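Local structure of putative lipoprotein (Bacteroides ovatus, 3OQQ) at residues T126-D140 / Y376-V390. The protein is of unknown function but is a putative lipoprotein, probably extracellular, that binds several calcium ions. Sequence-based numbering, arbitrary orientation.
With CA (calcium ion), chain C.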
ATOM      1  N   THR A 126      -1.928   0.551  -5.073  1.00 23.13           N
ATOM      2  CA  THR A 126      -0.487   0.672  -4.806  1.00 21.43           C
ATOM      3  C   THR A 126      -0.172   2.126  -4.416  1.00 24.02           C
ATOM      4  O   THR A 126      -0.924   3.038  -4.751  1.00 23.20           O
ATOM      5  CB  THR A 126       0.357   0.152  -6.008  1.00 24.40           C
ATOM      6  OG1 THR A 126       1.746   0.191  -5.674  1.00 21.41           O
ATOM      7  CG2 THR A 126       0.100   0.911  -7.321  1.00 20.63           C
ATOM      8  N   GLY A 127       0.913   2.311  -3.679  1.00 18.99           N
ATOM      9  CA  GLY A 127       1.363   3.621  -3.246  1.00 17.61           C
ATOM     10  C   GLY A 127       2.704   3.532  -2.551  1.00 21.06           C
ATOM     11  O   GLY A 127       3.316   2.463  -2.475  1.00 19.88           O
ATOM     12  N   VAL A 128       3.169   4.660  -2.049  1.00 17.74           N
ATOM     13  CA  VAL A 128       4.413   4.727  -1.289  1.00 16.54           C
ATOM     14  C   VAL A 128       4.079   5.341   0.052  1.00 21.24           C
ATOM     15  O   VAL A 128       3.348   6.330   0.119  1.00 21.11           O
ATOM     16  CB  VAL A 128       5.614   5.438  -2.003  1.00 17.51           C
ATOM     17  CG1 VAL A 128       5.374   6.942  -2.200  1.00 16.66           C
ATOM     18  CG2 VAL A 128       6.926   5.169  -1.243  1.00 16.85           C
ATOM     19  N   VAL A 129       4.576   4.722   1.113  1.00 18.76           N
ATOM     20  CA  VAL A 129       4.330   5.195   2.462  1.00 18.99           C
ATOM     21  C   VAL A 129       5.593   5.863   2.940  1.00 20.87           C
ATOM     22  O   VAL A 129       6.688   5.302   2.816  1.00 18.52           O
ATOM     23  CB  VAL A 129       3.857   4.076   3.413  1.00 23.35           C
ATOM     24  CG1 VAL A 129       3.688   4.612   4.825  1.00 23.27           C
ATOM     25  CG2 VAL A 129       2.551   3.467   2.927  1.00 23.56           C
HETATM   26  N   MSE A 130       5.438   7.070   3.485  1.00 16.35           N
HETATM   27  CA  MSE A 130       6.561   7.846   3.993  1.00 14.77           C
HETATM   28  C   MSE A 130       6.306   8.233   5.404  1.00 19.53           C
HETATM   29  O   MSE A 130       5.351   8.942   5.667  1.00 19.42           O
HETATM   30  CB  MSE A 130       6.809   9.081   3.118  1.00 15.02           C
HETATM   31  CG  MSE A 130       7.239   8.709   1.726  1.00 18.51           C
HETATM   32 SE   MSE A 130       7.886  10.263   0.786  0.75 23.25          SE
HETATM   33  CE  MSE A 130       7.985   9.447  -0.954  1.00 19.53           C
ATOM     34  N   PHE A 131       7.199   7.812   6.313  1.00 17.23           N
ATOM     35  CA  PHE A 131       7.041   8.084   7.736  1.00 15.82           C
ATOM     36  C   PHE A 131       8.147   8.906   8.320  1.00 20.58           C
ATOM     37  O   PHE A 131       9.289   8.809   7.884  1.00 19.98           O
ATOM     38  CB  PHE A 131       7.006   6.759   8.517  1.00 15.54           C
ATOM     39  CG  PHE A 131       5.634   6.235   8.757  1.00 16.60           C
ATOM     40  CD1 PHE A 131       4.819   6.795   9.744  1.00 19.63           C
ATOM     41  CD2 PHE A 131       5.149   5.156   8.028  1.00 17.08           C
ATOM     42  CE1 PHE A 131       3.543   6.286   9.982  1.00 19.73           C
ATOM     43  CE2 PHE A 131       3.852   4.673   8.247  1.00 18.69           C
ATOM     44  CZ  PHE A 131       3.068   5.233   9.225  1.00 16.71           C
ATOM     45  N   GLU A 132       7.792   9.670   9.367  1.00 18.46           N
ATOM     46  CA  GLU A 132       8.650  10.396  10.300  1.00 17.62           C
ATOM     47  C   GLU A 132       8.757   9.488  11.531  1.00 22.15           C
ATOM     48  O   GLU A 132       7.769   8.856  11.897  1.00 21.38           O
ATOM     49  CB  GLU A 132       8.082  11.789  10.632  1.00 18.84           C
ATOM     50  CG  GLU A 132       8.679  12.899   9.767  1.00 13.68           C
ATOM     51  CD  GLU A 132      10.191  12.990   9.861  1.00 27.61           C
ATOM     52  OE1 GLU A 132      10.686  13.271  10.974  1.00 23.18           O
ATOM     53  OE2 GLU A 132      10.884  12.758   8.842  1.00 19.49           O
ATOM     54  N   ASP A 133       9.928   9.389  12.144  1.00 21.29           N
ATOM     55  CA  ASP A 133      10.151   8.474  13.260  1.00 21.96           C
ATOM     56  C   ASP A 133      10.151   9.120  14.643  1.00 27.86           C
ATOM     57  O   ASP A 133      10.440   8.439  15.622  1.00 30.41           O
ATOM     58  CB  ASP A 133      11.503   7.752  13.060  1.00 22.72           C
ATOM     59  CG  ASP A 133      12.733   8.649  12.932  1.00 31.82           C
ATOM     60  OD1 ASP A 133      12.680   9.821  13.390  1.00 30.84           O
ATOM     61  OD2 ASP A 133      13.722   8.207  12.315  1.00 36.35           O
ATOM     62  N   GLY A 134       9.903  10.415  14.717  1.00 24.35           N
ATOM     63  CA  GLY A 134      10.044  11.171  15.955  1.00 22.68           C
ATOM     64  C   GLY A 134       8.863  11.283  16.884  1.00 26.68           C
ATOM     65  O   GLY A 134       9.042  11.799  17.993  1.00 27.84           O
ATOM     66  N   TRP A 135       7.652  10.832  16.461  1.00 20.81           N
ATOM     67  CA  TRP A 135       6.437  10.882  17.288  1.00 21.82           C
ATOM     68  C   TRP A 135       6.758  10.492  18.750  1.00 27.96           C
ATOM     69  O   TRP A 135       7.437   9.488  18.946  1.00 27.30           O
ATOM     70  CB  TRP A 135       5.329   9.954  16.700  1.00 20.32           C
ATOM     71  CG  TRP A 135       4.089   9.892  17.538  1.00 21.77           C
ATOM     72  CD1 TRP A 135       3.093  10.831  17.592  1.00 25.09           C
ATOM     73  CD2 TRP A 135       3.813   8.949  18.588  1.00 21.76           C
ATOM     74  NE1 TRP A 135       2.172  10.486  18.563  1.00 24.79           N
ATOM     75  CE2 TRP A 135       2.593   9.336  19.188  1.00 26.41           C
ATOM     76  CE3 TRP A 135       4.431   7.761  19.021  1.00 23.40           C
ATOM     77  CZ2 TRP A 135       2.012   8.604  20.237  1.00 26.73           C
ATOM     78  CZ3 TRP A 135       3.861   7.043  20.066  1.00 25.24           C
ATOM     79  CH2 TRP A 135       2.665   7.463  20.660  1.00 26.32           C
ATOM     80  N   PRO A 136       6.346  11.255  19.799  1.00 26.49           N
ATOM     81  CA  PRO A 136       5.449  12.420  19.790  1.00 26.66           C
ATOM     82  C   PRO A 136       6.139  13.774  19.558  1.00 29.48           C
ATOM     83  O   PRO A 136       5.492  14.789  19.754  1.00 29.26           O
ATOM     84  CB  PRO A 136       4.807  12.342  21.183  1.00 29.02           C
ATOM     85  CG  PRO A 136       5.895  11.813  22.038  1.00 33.31           C
ATOM     86  CD  PRO A 136       6.626  10.818  21.184  1.00 28.02           C
ATOM     87  N   ILE A 137       7.408  13.795  19.094  1.00 25.78           N
ATOM     88  CA  ILE A 137       8.145  15.030  18.817  1.00 26.05           C
ATOM     89  C   ILE A 137       8.072  15.361  17.319  1.00 30.41           C
ATOM     90  O   ILE A 137       8.196  14.461  16.476  1.00 29.42           O
ATOM     91  CB  ILE A 137       9.617  14.944  19.315  1.00 29.67           C
ATOM     92  CG1 ILE A 137       9.665  14.682  20.838  1.00 30.69           C
ATOM     93  CG2 ILE A 137      10.424  16.237  18.939  1.00 29.23           C
ATOM     94  CD1 ILE A 137      10.998  14.229  21.341  1.00 43.99           C
ATOM     95  N   GLN A 138       7.889  16.649  17.004  1.00 27.70           N
ATOM     96  CA  GLN A 138       7.801  17.168  15.635  1.00 28.24           C
ATOM     97  C   GLN A 138       8.068  18.659  15.592  1.00 33.49           C
ATOM     98  O   GLN A 138       7.737  19.364  16.545  1.00 34.22           O
ATOM     99  CB  GLN A 138       6.409  16.913  15.056  1.00 29.16           C
ATOM    100  CG  GLN A 138       6.415  16.593  13.557  1.00 38.49           C
ATOM    101  CD  GLN A 138       5.062  16.117  13.058  1.00 37.48           C
ATOM    102  OE1 GLN A 138       4.015  16.431  13.622  1.00 32.25           O
ATOM    103  NE2 GLN A 138       5.047  15.431  11.934  1.00 25.47           N
ATOM    104  N   LEU A 139       8.621  19.157  14.475  1.00 30.19           N
ATOM    105  CA  LEU A 139       8.807  20.597  14.311  1.00 31.80           C
ATOM    106  C   LEU A 139       7.428  21.266  14.241  1.00 36.96           C
ATOM    107  O   LEU A 139       6.495  20.641  13.729  1.00 34.15           O
ATOM    108  CB  LEU A 139       9.614  20.892  13.015  1.00 31.56           C
ATOM    109  CG  LEU A 139      11.105  20.563  13.034  1.00 36.00           C
ATOM    110  CD1 LEU A 139      11.649  20.392  11.617  1.00 35.51           C
ATOM    111  CD2 LEU A 139      11.898  21.622  13.802  1.00 38.03           C
ATOM    112  N   ASP A 140       7.285  22.523  14.734  1.00 37.66           N
ATOM    113  CA  ASP A 140       6.012  23.260  14.616  1.00 38.92           C
ATOM    114  C   ASP A 140       5.605  23.268  13.145  1.00 39.92           C
ATOM    115  O   ASP A 140       4.480  22.877  12.821  1.00 39.86           O
ATOM    116  CB  ASP A 140       6.102  24.691  15.186  1.00 43.25           C
ATOM    117  CG  ASP A 140       5.999  24.778  16.697  1.00 64.61           C
ATOM    118  OD1 ASP A 140       5.179  24.022  17.288  1.00 65.03           O
ATOM    119  OD2 ASP A 140       6.705  25.631  17.292  1.00 76.27           O
ATOM    120  N   TYR A 376      -2.410  10.036  16.520  1.00 18.91           N
ATOM    121  CA  TYR A 376      -1.118  10.447  15.974  1.00 18.49           C
ATOM    122  C   TYR A 376      -1.146  11.823  15.247  1.00 25.02           C
ATOM    123  O   TYR A 376      -0.702  11.953  14.101  1.00 25.71           O
ATOM    124  CB  TYR A 376      -0.600   9.343  15.039  1.00 17.39           C
ATOM    125  CG  TYR A 376      -0.250   8.065  15.774  1.00 16.57           C
ATOM    126  CD1 TYR A 376       0.944   7.949  16.483  1.00 17.82           C
ATOM    127  CD2 TYR A 376      -1.113   6.972  15.759  1.00 16.98           C
ATOM    128  CE1 TYR A 376       1.275   6.770  17.158  1.00 16.23           C
ATOM    129  CE2 TYR A 376      -0.801   5.793  16.440  1.00 17.92           C
ATOM    130  CZ  TYR A 376       0.398   5.692  17.129  1.00 24.98           C
ATOM    131  OH  TYR A 376       0.712   4.515  17.769  1.00 24.30           O
ATOM    132  N   SER A 377      -1.614  12.867  15.935  1.00 22.97           N
ATOM    133  CA  SER A 377      -1.663  14.188  15.302  1.00 22.90           C
ATOM    134  C   SER A 377      -1.435  15.264  16.300  1.00 27.79           C
ATOM    135  O   SER A 377      -2.022  15.189  17.379  1.00 27.28           O
ATOM    136  CB  SER A 377      -3.012  14.394  14.625  1.00 25.47           C
ATOM    137  OG  SER A 377      -3.036  15.599  13.884  1.00 31.42           O
ATOM    138  N   ASN A 378      -0.618  16.305  15.956  1.00 25.47           N
ATOM    139  CA  ASN A 378      -0.426  17.403  16.909  1.00 27.20           C
ATOM    140  C   ASN A 378      -1.719  18.257  16.946  1.00 34.41           C
ATOM    141  O   ASN A 378      -2.658  17.970  16.195  1.00 34.51           O
ATOM    142  CB  ASN A 378       0.872  18.221  16.648  1.00 26.92           C
ATOM    143  CG  ASN A 378       0.861  19.230  15.518  1.00 41.05           C
ATOM    144  OD1 ASN A 378      -0.129  19.427  14.802  1.00 33.97           O
ATOM    145  ND2 ASN A 378       2.006  19.845  15.282  1.00 31.64           N
ATOM    146  N   THR A 379      -1.789  19.267  17.826  1.00 33.83           N
ATOM    147  CA  THR A 379      -3.005  20.074  18.002  1.00 36.02           C
ATOM    148  C   THR A 379      -3.351  20.931  16.758  1.00 44.29           C
ATOM    149  O   THR A 379      -4.483  21.435  16.660  1.00 44.67           O
ATOM    150  CB  THR A 379      -2.905  20.953  19.257  1.00 41.76           C
ATOM    151  OG1 THR A 379      -1.737  21.767  19.147  1.00 42.61           O
ATOM    152  CG2 THR A 379      -2.848  20.135  20.530  1.00 39.09           C
ATOM    153  N   LYS A 380      -2.410  21.027  15.787  1.00 41.76           N
ATOM    154  CA  LYS A 380      -2.596  21.800  14.558  1.00 41.71           C
ATOM    155  C   LYS A 380      -2.805  20.888  13.308  1.00 41.99           C
ATOM    156  O   LYS A 380      -2.615  21.333  12.177  1.00 40.50           O
ATOM    157  CB  LYS A 380      -1.413  22.762  14.364  1.00 45.33           C
ATOM    158  CG  LYS A 380      -1.296  23.809  15.484  1.00 54.43           C
ATOM    159  CD  LYS A 380      -0.200  24.837  15.216  1.00 68.00           C
ATOM    160  CE  LYS A 380       1.192  24.350  15.555  1.00 82.06           C
ATOM    161  NZ  LYS A 380       2.240  25.232  14.970  1.00 91.33           N
ATOM    162  N   GLY A 381      -3.253  19.646  13.537  1.00 35.57           N
ATOM    163  CA  GLY A 381      -3.587  18.686  12.488  1.00 32.57           C
ATOM    164  C   GLY A 381      -2.427  18.086  11.727  1.00 32.27           C
ATOM    165  O   GLY A 381      -2.585  17.703  10.560  1.00 30.39           O
ATOM    166  N   SER A 382      -1.266  17.957  12.392  1.00 26.35           N
ATOM    167  CA  SER A 382      -0.078  17.382  11.758  1.00 24.29           C
ATOM    168  C   SER A 382      -0.198  15.886  11.564  1.00 25.59           C
ATOM    169  O   SER A 382      -1.087  15.245  12.126  1.00 23.42           O
ATOM    170  CB  SER A 382       1.163  17.654  12.600  1.00 25.33           C
ATOM    171  OG  SER A 382       1.252  16.765  13.702  1.00 24.60           O
ATOM    172  N   THR A 383       0.726  15.338  10.778  1.00 22.05           N
ATOM    173  CA  THR A 383       0.868  13.901  10.589  1.00 20.95           C
ATOM    174  C   THR A 383       2.352  13.529  10.661  1.00 23.21           C
ATOM    175  O   THR A 383       3.215  14.367  10.386  1.00 18.84           O
ATOM    176  CB  THR A 383       0.204  13.397   9.285  1.00 21.90           C
ATOM    177  OG1 THR A 383       0.254  11.964   9.304  1.00 21.14           O
ATOM    178  CG2 THR A 383       0.889  13.925   8.026  1.00 17.60           C
ATOM    179  N   TRP A 384       2.626  12.268  11.047  1.00 21.67           N
ATOM    180  CA  TRP A 384       3.958  11.684  11.081  1.00 21.21           C
ATOM    181  C   TRP A 384       4.104  10.689   9.923  1.00 23.84           C
ATOM    182  O   TRP A 384       5.130  10.044   9.820  1.00 22.83           O
ATOM    183  CB  TRP A 384       4.260  10.989  12.428  1.00 19.91           C
ATOM    184  CG  TRP A 384       4.730  11.924  13.495  1.00 21.16           C
ATOM    185  CD1 TRP A 384       6.023  12.237  13.810  1.00 23.71           C
ATOM    186  CD2 TRP A 384       3.898  12.704  14.376  1.00 21.46           C
ATOM    187  NE1 TRP A 384       6.048  13.153  14.845  1.00 22.95           N
ATOM    188  CE2 TRP A 384       4.761  13.440  15.225  1.00 24.38           C
ATOM    189  CE3 TRP A 384       2.504  12.870  14.511  1.00 22.41           C
ATOM    190  CZ2 TRP A 384       4.280  14.278  16.228  1.00 24.15           C
ATOM    191  CZ3 TRP A 384       2.030  13.702  15.509  1.00 24.61           C
ATOM    192  CH2 TRP A 384       2.913  14.404  16.346  1.00 25.91           C
ATOM    193  N   GLY A 385       3.085  10.594   9.069  1.00 20.54           N
ATOM    194  CA  GLY A 385       3.108   9.711   7.907  1.00 19.67           C
ATOM    195  C   GLY A 385       2.137  10.101   6.812  1.00 21.53           C
ATOM    196  O   GLY A 385       1.034  10.578   7.090  1.00 19.65           O
ATOM    197  N   VAL A 386       2.528   9.847   5.552  1.00 18.48           N
ATOM    198  CA  VAL A 386       1.702  10.121   4.370  1.00 18.32           C
ATOM    199  C   VAL A 386       1.734   8.918   3.413  1.00 23.43           C
ATOM    200  O   VAL A 386       2.723   8.190   3.350  1.00 20.69           O
ATOM    201  CB  VAL A 386       2.091  11.447   3.645  1.00 22.28           C
ATOM    202  CG1 VAL A 386       1.696  12.669   4.474  1.00 21.86           C
ATOM    203  CG2 VAL A 386       3.578  11.496   3.289  1.00 22.19           C
ATOM    204  N   LYS A 387       0.629   8.698   2.702  1.00 21.83           N
ATOM    205  CA  LYS A 387       0.496   7.619   1.728  1.00 20.95           C
ATOM    206  C   LYS A 387       0.272   8.279   0.377  1.00 23.67           C
ATOM    207  O   LYS A 387      -0.705   9.015   0.169  1.00 21.54           O
ATOM    208  CB  LYS A 387      -0.640   6.678   2.121  1.00 22.88           C
ATOM    209  CG  LYS A 387      -0.735   5.428   1.257  1.00 26.46           C
ATOM    210  CD  LYS A 387      -1.743   4.472   1.885  1.00 34.10           C
ATOM    211  CE  LYS A 387      -3.165   4.739   1.474  1.00 34.08           C
ATOM    212  NZ  LYS A 387      -4.090   3.741   2.072  1.00 39.10           N
ATOM    213  N   LEU A 388       1.217   8.039  -0.528  1.00 19.39           N
ATOM    214  CA  LEU A 388       1.309   8.749  -1.799  1.00 18.40           C
ATOM    215  C   LEU A 388       1.270   7.851  -3.036  1.00 20.69           C
ATOM    216  O   LEU A 388       1.564   6.663  -2.917  1.00 19.27           O
ATOM    217  CB  LEU A 388       2.679   9.508  -1.773  1.00 17.21           C
ATOM    218  CG  LEU A 388       3.016  10.316  -0.495  1.00 20.84           C
ATOM    219  CD1 LEU A 388       4.337  10.997  -0.612  1.00 20.05           C
ATOM    220  CD2 LEU A 388       1.956  11.382  -0.196  1.00 24.28           C
ATOM    221  N   PRO A 389       1.054   8.414  -4.257  1.00 19.35           N
ATOM    222  CA  PRO A 389       1.190   7.590  -5.481  1.00 18.18           C
ATOM    223  C   PRO A 389       2.554   6.909  -5.503  1.00 22.23           C
ATOM    224  O   PRO A 389       3.546   7.485  -5.037  1.00 22.25           O
ATOM    225  CB  PRO A 389       1.016   8.619  -6.598  1.00 19.52           C
ATOM    226  CG  PRO A 389       0.106   9.644  -5.988  1.00 23.61           C
ATOM    227  CD  PRO A 389       0.686   9.811  -4.617  1.00 20.18           C
ATOM    228  N   VAL A 390       2.593   5.666  -5.969  1.00 19.91           N
ATOM    229  CA  VAL A 390       3.763   4.772  -5.859  1.00 20.06           C
ATOM    230  C   VAL A 390       5.054   5.377  -6.454  1.00 26.18           C
ATOM    231  O   VAL A 390       6.121   5.204  -5.862  1.00 27.58           O
ATOM    232  CB  VAL A 390       3.486   3.337  -6.382  1.00 22.81           C
ATOM    233  CG1 VAL A 390       3.193   3.321  -7.886  1.00 23.07           C
ATOM    234  CG2 VAL A 390       4.618   2.375  -5.999  1.00 21.81           C
TER
HETATM  235 CA    CA C 458      12.836  12.765   9.850  1.00 20.66          CA
HETATM  236  O   HOH W   1       0.176   4.816  -6.860  1.00 21.39           O
HETATM  237  O   HOH W   2      13.299  12.615  12.182  1.00 21.04           O
HETATM  238  O   HOH W   3      15.159  12.473  10.140  1.00 18.14           O
HETATM  239  O   HOH W   4      13.103  15.169   9.857  1.00 17.06           O
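Gln138 grips the loop before strand 385-388 with both ends of its amide. NE2 donates to Thr383 O at 2.6 Å, from above that carbonyl's plane, while OE1 receives Ser382 OG at 2.8 Å, in the plane of the Gln138 carbonyl. These two bonds fix the amide's rotation and lay it flat over one face of Trp384, the planes 9° apart. The indole NE1 of Trp384 donates in its ring plane to Ile137 O (3.0 Å). Four backbone hydrogen bonds, in the reciprocal pairs Val128-Leu388 and Met130-Val386, join strand 126-131 antiparallel to strand 385-388; a fifth, Glu132 N to Trp384 O (2.7 Å), follows just past the strand ends, on the calcium side. There the Glu132 carboxylate binds calcium through both oxygens, OE2 at 2.2 Å, beside Asp146 and Asp149; OE2 also accepts from Phe147 N. At the other end, a water links Thr126 O to Val390 N.

Against the remaining face of Trp384 stands Trp135, its CB 3.6 Å from the centroid of the five-membered ring and its indole edge-on, the planes at 90°. With CG anti to the backbone N (chi1 177°), the Trp135 ring also reaches Tyr376, whose CD1-CE1 edge lies over its face; Tyr376 OH is hydrogen-bonded to Glu344 O. Along the strands, the selenium of Met130 (selenomethionine), SE, meets Leu388 CD1 at 3.9 Å on the face shared with Val128 and Val386. On the other face the Phe131 ring approaches Gly385 CA and Trp384 O obliquely through CD1. Trp384, clasped between an amide and a second indole, thus ties the loop following Glu132 to a segment distant in sequence, just beside the calcium ligand.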